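Local coordinates for protein 3-Hydroxyacyl-CoA dehydrogenase (Ralstonia eutropha H16, PDB 4PZC) that probably catalyses the NAD-dependent oxidation of (S)-3-hydroxyacyl-CoA to 3-oxoacyl-CoA, acting on short substrates such as (S)-3-hydroxybutyryl-CoA, at residues Asp95-Ile100 with Thr124-Val129; Lys99-Ile104 with Val112-Asn117. All coordinates share one frame; numbering follows the deposited sequence.

Contact 1: residues Asp95-Ile100 with Thr124-Val129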
# COMPACT_ATOMS: atom_id res chain seq x y z
N ASP A 95 -19.56 6.69 24.68
CA ASP A 95 -20.17 6.93 25.97
C ASP A 95 -19.52 6.00 26.97
O ASP A 95 -19.03 6.43 28.02
CB ASP A 95 -21.68 6.72 25.89
CG ASP A 95 -22.37 7.87 25.16
OD1 ASP A 95 -21.87 9.00 25.24
OD2 ASP A 95 -23.42 7.64 24.51
N LEU A 96 -19.45 4.72 26.62
CA LEU A 96 -18.90 3.75 27.57
C LEU A 96 -17.41 4.00 27.83
O LEU A 96 -16.97 4.04 28.98
CB LEU A 96 -19.14 2.31 27.11
CG LEU A 96 -18.64 1.26 28.12
CD1 LEU A 96 -19.56 1.17 29.34
CD2 LEU A 96 -18.47 -0.11 27.48
N LYS A 97 -16.65 4.17 26.76
CA LYS A 97 -15.24 4.54 26.88
C LYS A 97 -15.04 5.61 27.93
O LYS A 97 -14.18 5.45 28.81
CB LYS A 97 -14.69 5.04 25.53
CG LYS A 97 -13.19 4.88 25.35
CD LYS A 97 -12.87 4.60 23.88
CE LYS A 97 -11.41 4.26 23.63
NZ LYS A 97 -11.05 2.82 23.79
N VAL A 98 -15.83 6.69 27.85
CA VAL A 98 -15.72 7.82 28.79
C VAL A 98 -15.83 7.30 30.23
O VAL A 98 -14.86 7.37 31.00
CB VAL A 98 -16.80 8.92 28.53
CG1 VAL A 98 -17.01 9.83 29.72
CG2 VAL A 98 -16.44 9.76 27.30
N LYS A 99 -17.00 6.76 30.56
CA LYS A 99 -17.28 6.26 31.90
C LYS A 99 -16.06 5.55 32.48
O LYS A 99 -15.57 5.91 33.55
CB LYS A 99 -18.48 5.32 31.87
CG LYS A 99 -19.82 6.02 32.09
CD LYS A 99 -20.93 5.37 31.25
CE LYS A 99 -22.27 6.12 31.38
NZ LYS A 99 -22.82 6.49 30.04
N ILE A 100 -15.56 4.55 31.75
CA ILE A 100 -14.38 3.82 32.18
C ILE A 100 -13.22 4.73 32.57
O ILE A 100 -12.62 4.54 33.64
CB ILE A 100 -13.86 2.85 31.10
CG1 ILE A 100 -14.92 1.78 30.77
CG2 ILE A 100 -12.58 2.18 31.56
CD1 ILE A 100 -14.73 1.14 29.41
N THR A 124 -7.96 13.83 22.06
CA THR A 124 -8.19 15.12 22.69
C THR A 124 -9.55 15.25 23.32
O THR A 124 -9.68 15.82 24.40
CB THR A 124 -8.00 16.25 21.69
OG1 THR A 124 -6.61 16.33 21.40
CG2 THR A 124 -8.47 17.60 22.23
N LYS A 125 -10.56 14.71 22.68
CA LYS A 125 -11.90 14.69 23.29
C LYS A 125 -11.91 13.80 24.54
O LYS A 125 -12.53 14.16 25.55
CB LYS A 125 -12.97 14.25 22.29
CG LYS A 125 -14.34 14.81 22.59
CD LYS A 125 -15.24 14.72 21.36
CE LYS A 125 -15.80 16.08 20.95
NZ LYS A 125 -16.36 16.04 19.57
N LEU A 126 -11.21 12.66 24.48
CA LEU A 126 -11.12 11.79 25.65
C LEU A 126 -10.32 12.40 26.79
O LEU A 126 -10.87 12.67 27.85
CB LEU A 126 -10.56 10.44 25.28
CG LEU A 126 -11.53 9.64 24.43
CD1 LEU A 126 -10.88 8.36 23.91
CD2 LEU A 126 -12.79 9.35 25.24
N ALA A 127 -9.03 12.62 26.57
CA ALA A 127 -8.20 13.37 27.52
C ALA A 127 -8.97 14.43 28.34
O ALA A 127 -8.77 14.53 29.55
CB ALA A 127 -7.05 14.04 26.78
N ALA A 128 -9.82 15.22 27.69
CA ALA A 128 -10.53 16.30 28.41
C ALA A 128 -11.60 15.82 29.40
O ALA A 128 -12.06 16.62 30.21
CB ALA A 128 -11.15 17.29 27.43
N VAL A 129 -12.00 14.54 29.36
CA VAL A 129 -12.87 14.02 30.43
C VAL A 129 -12.14 13.64 31.71
O VAL A 129 -12.79 13.54 32.74
CB VAL A 129 -13.76 12.81 30.03
CG1 VAL A 129 -14.48 13.10 28.74
CG2 VAL A 129 -12.96 11.50 29.98

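Contact 2: residues Lys99-Ile104 with Val112-Asn117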
# COMPACT_ATOMS: atom_id res chain seq x y z
N LYS A 99 -17.00 6.76 30.56
CA LYS A 99 -17.28 6.26 31.90
C LYS A 99 -16.06 5.55 32.48
O LYS A 99 -15.57 5.91 33.55
CB LYS A 99 -18.48 5.32 31.87
CG LYS A 99 -19.82 6.02 32.09
CD LYS A 99 -20.93 5.37 31.25
CE LYS A 99 -22.27 6.12 31.38
NZ LYS A 99 -22.82 6.49 30.04
N ILE A 100 -15.56 4.55 31.75
CA ILE A 100 -14.38 3.82 32.18
C ILE A 100 -13.22 4.73 32.57
O ILE A 100 -12.62 4.54 33.64
CB ILE A 100 -13.86 2.85 31.10
CG1 ILE A 100 -14.92 1.78 30.77
CG2 ILE A 100 -12.58 2.18 31.56
CD1 ILE A 100 -14.73 1.14 29.41
N LEU A 101 -12.90 5.71 31.74
CA LEU A 101 -11.76 6.59 32.01
C LEU A 101 -12.01 7.49 33.22
O LEU A 101 -11.12 7.72 34.03
CB LEU A 101 -11.40 7.40 30.77
CG LEU A 101 -10.93 6.57 29.56
CD1 LEU A 101 -10.91 7.43 28.32
CD2 LEU A 101 -9.56 5.92 29.74
N LYS A 102 -13.23 7.99 33.37
CA LYS A 102 -13.61 8.68 34.59
C LYS A 102 -13.40 7.76 35.80
O LYS A 102 -12.74 8.12 36.77
CB LYS A 102 -15.07 9.09 34.51
CG LYS A 102 -15.38 10.17 33.50
CD LYS A 102 -15.25 11.53 34.14
CE LYS A 102 -15.80 12.61 33.23
NZ LYS A 102 -17.25 12.40 32.93
N GLN A 103 -13.97 6.55 35.72
CA GLN A 103 -13.80 5.54 36.75
C GLN A 103 -12.31 5.36 37.03
O GLN A 103 -11.87 5.58 38.16
CB GLN A 103 -14.43 4.22 36.31
CG GLN A 103 -14.59 3.15 37.39
CD GLN A 103 -14.81 1.77 36.77
OE1 GLN A 103 -15.80 1.56 36.06
NE2 GLN A 103 -13.88 0.83 37.00
N ILE A 104 -11.54 5.02 36.01
CA ILE A 104 -10.10 4.90 36.17
C ILE A 104 -9.48 6.14 36.82
O ILE A 104 -8.70 6.03 37.76
CB ILE A 104 -9.40 4.67 34.83
CG1 ILE A 104 -9.80 3.33 34.21
CG2 ILE A 104 -7.88 4.73 35.01
CD1 ILE A 104 -9.55 3.26 32.71
N VAL A 112 -0.29 9.39 37.90
CA VAL A 112 -0.41 8.13 37.16
C VAL A 112 -1.06 8.42 35.79
O VAL A 112 -2.08 9.10 35.69
CB VAL A 112 -1.17 7.05 37.99
CG1 VAL A 112 -1.76 5.96 37.10
CG2 VAL A 112 -0.25 6.45 39.05
N ILE A 113 -0.45 7.89 34.73
CA ILE A 113 -0.86 8.13 33.34
C ILE A 113 -1.99 7.21 32.92
O ILE A 113 -1.93 6.02 33.15
CB ILE A 113 0.31 7.87 32.37
CG1 ILE A 113 1.43 8.89 32.60
CG2 ILE A 113 -0.16 7.87 30.90
CD1 ILE A 113 2.76 8.49 31.99
N ILE A 114 -2.99 7.78 32.27
CA ILE A 114 -4.08 7.04 31.67
C ILE A 114 -3.95 7.12 30.15
O ILE A 114 -4.02 8.20 29.56
CB ILE A 114 -5.44 7.62 32.10
CG1 ILE A 114 -5.59 7.62 33.63
CG2 ILE A 114 -6.58 6.86 31.42
CD1 ILE A 114 -6.71 8.49 34.19
N ALA A 115 -3.76 5.97 29.52
CA ALA A 115 -3.72 5.87 28.07
C ALA A 115 -4.97 5.14 27.63
O ALA A 115 -5.48 4.32 28.37
CB ALA A 115 -2.49 5.11 27.62
N SER A 116 -5.46 5.45 26.43
CA SER A 116 -6.57 4.70 25.83
C SER A 116 -6.24 4.20 24.43
O SER A 116 -5.84 4.97 23.57
CB SER A 116 -7.84 5.53 25.74
OG SER A 116 -8.91 4.72 25.33
N ASN A 117 -6.39 2.90 24.21
CA ASN A 117 -6.19 2.31 22.90
C ASN A 117 -7.46 2.50 22.04
O ASN A 117 -8.57 2.29 22.51
CB ASN A 117 -5.88 0.83 23.07
CG ASN A 117 -5.72 0.12 21.75
OD1 ASN A 117 -6.50 -0.75 21.40
ND2 ASN A 117 -4.74 0.52 21.00

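Contact 1: residues Asp95-Ile100 with Thr124-Val129
Lys97 NZ, in a buried side chain, is held by three groups, through a salt bridge to Glu88 and hydrogen bonds to the carbonyl oxygens of Thr91 and Asn117, while the aliphatic part of the same side chain packs on Leu126. Its methylene CE lies 4.1 Å from Leu126 CD1, with the two side chains crossing at about a right angle. A lysine suits this place because its greasy stem can lie against a leucine while its charged end reaches polar groups beyond. CG stands anti to the backbone N (chi1 -155°) and the chain bends at its second and fourth torsions, which lets CE lie against Leu126 while NZ reaches Glu88. The rest of the contact is apolar. Val98 CG2 touches two partners, 4.2 Å from Leu126 CD2 and 4.1 Å from Val129 CG1. Its short, branched side chain needs no polar partner. Lys97 is predicted to bind NAD(+), and the nearby Glu92 does so, which places this contact beside the cofactor site. Within the Rossmann-type domain, residues 124-129, on and just past the short helix that begins at 123, pack beside helix 94-107, and Leu126 also packs on Leu101 and on Phe136 of strand 136-141.

Contact 2: residues Lys99-Ile104 with Val112-Asn117
Leu101 and Ile104, one helical turn apart, both rest on Ile114 of the central strand. Leu101 reaches it with one branch: its CD2 meets Ile114 CG2 at 3.5 Å, the side chains lying at a slant to each other. Ile104 comes to the other branch, with its CG2 at 3.9 Å from Ile114 CG1 and 4.0 Å from Ile114 CD1, and the two isoleucines run past each other in opposite directions. Ile114 CG2 stands anti to its own backbone N and CG1 anti to its carbonyl carbon (chi1 -58°), which separates the two branches and gives each helix residue one to lie against. Beta-branched isoleucine suits a strand, and here it is broad enough to meet two side chains of the helix. Further along the strand, Leu101 CD2 also approaches Ser116 CB, at 4.4 Å.

What positions these residues is the beta-alpha-beta unit of strand 85-88, helix 94-107 and strand 113-117. The helix segment runs nearly antiparallel to the strand, at 163°, with the axes 10.0 Å apart. It straddles the two parallel strands: Leu101 also touches Glu88, and Ile104 touches Val86. Ala115, between the two inward residues, points its methyl away from the helix, while Ile113 packs on helix 161-173.

The chemistry changes along the strand. Ile114 gives a wholly apolar seat, whereas Ser116 turns its hydroxyl to Glu88, with which it is hydrogen-bonded. The small serine thus offers a methylene to Leu101 and a polar group to the Glu88 carboxylate, whose main counter-charge is Lys97 and which the hydroxyl probably helps to stabilise. The contact therefore joins an oily helix-sheet interface to a polar network leading toward the predicted cofactor-binding lysine.

How the contacts relate
From the N terminus, helix 94-107 serves both contacts, its first half in contact 1 and its middle in contact 2, with Lys99 and Ile100 common to the two segments. The chain then turns back, and strand 113-117 closes the shorter loop as contact 2. After a short connection comes helix 123-127, where contact 1 closes the longer loop, so contact 2 nests inside contact 1. Their centres are about 8 Å apart, and among other places they meet where Val129 packs on Lys102. Together they tie one helix inward to the parallel strands 85-88 and 113-117 of the sheet and laterally to the next helix of the Rossmann-type domain.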